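Local coordinates for L-isoleucine-4-hydroxylase (Bacillus thuringiensis, PDB 6LNH), which hydroxylates L-isoleucine to (4S)-4-hydroxy-L-isoleucine, using ferrous iron, molecular oxygen and 2-oxoglutarate, which is converted to succinate and carbon dioxide, at residues G191-A196 with E213-G218. Sequence-based numbering, arbitrary orientation.
Sequences GDNLIA and ETLVFG
Strands 193-196 and 214-218 run in roughly the same direction in two facing sheets, their axes 32° apart and 10.3 Å from each other at closest approach, with N193 lying across from L215 and I195 across from F217. At that spacing the backbones are too far apart to pair, and the contact is made by four buried side chains, N193, I195, L215 and F217. The side chains of N193 and L215 lie alongside one another, pointing opposite ways, with methyl CD1 of L215 against the aliphatic base of the asparagine, 3.6 Å from N193 CB. L215 reaches this place because its CG stands anti to the backbone N (chi1 -163°). The other two contacts converge on the F217 ring, both at its edge and near its plane. From I195 the terminal methyl arrives, CD1 lying 3.7 Å from F217 CE1; although the CB of I195 is not aimed at the opposing strand, its CG1 arm brings CD1 across to the ring. N193 ND2 comes near the same edge, 4.1 Å from F217 CZ, a loose contact rather than a bond to the ring face, with amide and ring planes inclined by 52°. L179 of strand 176-184 touches both N193 and F217, while I206 of strand 204-206 packs on I195. F217 also stacks on the imidazole of H223, which binds the iron together with H170 and D172; the F217 side chain lies about 6 Å from the metal. The contact thus joins the large and small sheets of the double-stranded beta-helix (jelly-roll) core of the cupin-like 2-oxoglutarate dioxygenases, beside the iron site held between them.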
loop_
_atom_site.group_PDB
_atom_site.type_symbol
_atom_site.label_atom_id
_atom_site.label_comp_id
_atom_site.label_asym_id
_atom_site.label_seq_id
_atom_site.Cartn_x
_atom_site.Cartn_y
_atom_site.Cartn_z
ATOM N N GLY C 191 -10.587 -5.028 6.631
ATOM C CA GLY C 191 -10.877 -4.307 7.855
ATOM C C GLY C 191 -11.360 -2.891 7.635
ATOM O O GLY C 191 -11.155 -2.031 8.498
ATOM N N ASP C 192 -11.994 -2.629 6.496
ATOM C CA ASP C 192 -12.568 -1.322 6.216
ATOM C C ASP C 192 -13.953 -1.202 6.842
ATOM O O ASP C 192 -14.685 -2.187 6.976
ATOM C CB ASP C 192 -12.667 -1.089 4.708
ATOM C CG ASP C 192 -11.437 -1.564 3.957
ATOM O OD1 ASP C 192 -10.310 -1.197 4.357
ATOM O OD2 ASP C 192 -11.597 -2.304 2.964
ATOM N N ASN C 193 -14.305 0.018 7.229
ATOM C CA ASN C 193 -15.581 0.298 7.870
ATOM C C ASN C 193 -16.565 0.855 6.850
ATOM O O ASN C 193 -16.212 1.730 6.052
ATOM C CB ASN C 193 -15.398 1.279 9.028
ATOM C CG ASN C 193 -14.508 0.724 10.122
ATOM O OD1 ASN C 193 -13.326 1.057 10.205
ATOM N ND2 ASN C 193 -15.071 -0.135 10.966
ATOM N N LEU C 194 -17.790 0.339 6.874
ATOM C CA LEU C 194 -18.850 0.757 5.969
ATOM C C LEU C 194 -19.980 1.397 6.762
ATOM O O LEU C 194 -20.301 0.953 7.868
ATOM C CB LEU C 194 -19.388 -0.426 5.165
ATOM C CG LEU C 194 -18.325 -1.259 4.454
ATOM C CD1 LEU C 194 -18.965 -2.424 3.733
ATOM C CD2 LEU C 194 -17.530 -0.399 3.485
ATOM N N ILE C 195 -20.579 2.442 6.197
ATOM C CA ILE C 195 -21.759 3.085 6.763
ATOM C C ILE C 195 -22.896 2.965 5.762
ATOM O O ILE C 195 -22.725 3.280 4.577
ATOM C CB ILE C 195 -21.505 4.561 7.118
ATOM C CG1 ILE C 195 -20.258 4.699 7.990
ATOM C CG2 ILE C 195 -22.720 5.146 7.830
ATOM C CD1 ILE C 195 -20.367 4.002 9.327
ATOM N N ALA C 196 -24.050 2.509 6.238
ATOM C CA ALA C 196 -25.227 2.350 5.399
ATOM C C ALA C 196 -26.441 2.883 6.141
ATOM O O ALA C 196 -26.730 2.437 7.254
ATOM C CB ALA C 196 -25.436 0.877 5.035
ATOM N N GLU C 213 -6.652 6.467 14.875
ATOM C CA GLU C 213 -7.719 6.963 13.971
ATOM C C GLU C 213 -9.026 6.488 14.609
ATOM O O GLU C 213 -9.073 5.339 15.082
ATOM C CB GLU C 213 -7.498 6.518 12.525
ATOM C CG GLU C 213 -6.654 7.501 11.735
ATOM C CD GLU C 213 -6.643 7.296 10.232
ATOM O OE1 GLU C 213 -6.209 6.220 9.787
ATOM O OE2 GLU C 213 -7.062 8.219 9.511
ATOM N N THR C 214 -10.056 7.322 14.586
ATOM C CA THR C 214 -11.236 6.992 15.373
ATOM C C THR C 214 -12.508 7.143 14.550
ATOM O O THR C 214 -12.627 8.056 13.726
ATOM C CB THR C 214 -11.297 7.883 16.630
ATOM O OG1 THR C 214 -10.205 7.553 17.497
ATOM C CG2 THR C 214 -12.604 7.696 17.385
ATOM N N LEU C 215 -13.456 6.237 14.787
ATOM C CA LEU C 215 -14.777 6.260 14.175
ATOM C C LEU C 215 -15.812 6.028 15.265
ATOM O O LEU C 215 -15.701 5.067 16.034
ATOM C CB LEU C 215 -14.906 5.188 13.091
ATOM C CG LEU C 215 -16.044 5.303 12.078
ATOM C CD1 LEU C 215 -16.018 4.071 11.198
ATOM C CD2 LEU C 215 -17.399 5.455 12.756
ATOM N N VAL C 216 -16.802 6.913 15.346
ATOM C CA VAL C 216 -17.868 6.822 16.338
ATOM C C VAL C 216 -19.171 6.447 15.634
ATOM O O VAL C 216 -19.498 7.002 14.578
ATOM C CB VAL C 216 -17.981 8.129 17.147
ATOM C CG1 VAL C 216 -16.589 8.619 17.522
ATOM C CG2 VAL C 216 -18.715 9.202 16.390
ATOM N N PHE C 217 -19.883 5.466 16.188
ATOM C CA PHE C 217 -21.133 4.971 15.625
ATOM C C PHE C 217 -22.313 5.284 16.536
ATOM O O PHE C 217 -22.226 5.128 17.757
ATOM C CB PHE C 217 -21.111 3.455 15.408
ATOM C CG PHE C 217 -19.966 2.958 14.583
ATOM C CD1 PHE C 217 -19.824 3.334 13.258
ATOM C CD2 PHE C 217 -19.055 2.066 15.122
ATOM C CE1 PHE C 217 -18.776 2.850 12.496
ATOM C CE2 PHE C 217 -18.006 1.581 14.369
ATOM C CZ PHE C 217 -17.866 1.973 13.055
ATOM N N GLY C 218 -23.422 5.706 15.929
ATOM C CA GLY C 218 -24.714 5.690 16.573
ATOM C C GLY C 218 -25.588 4.603 15.963
ATOM O O GLY C 218 -25.197 3.896 15.038
#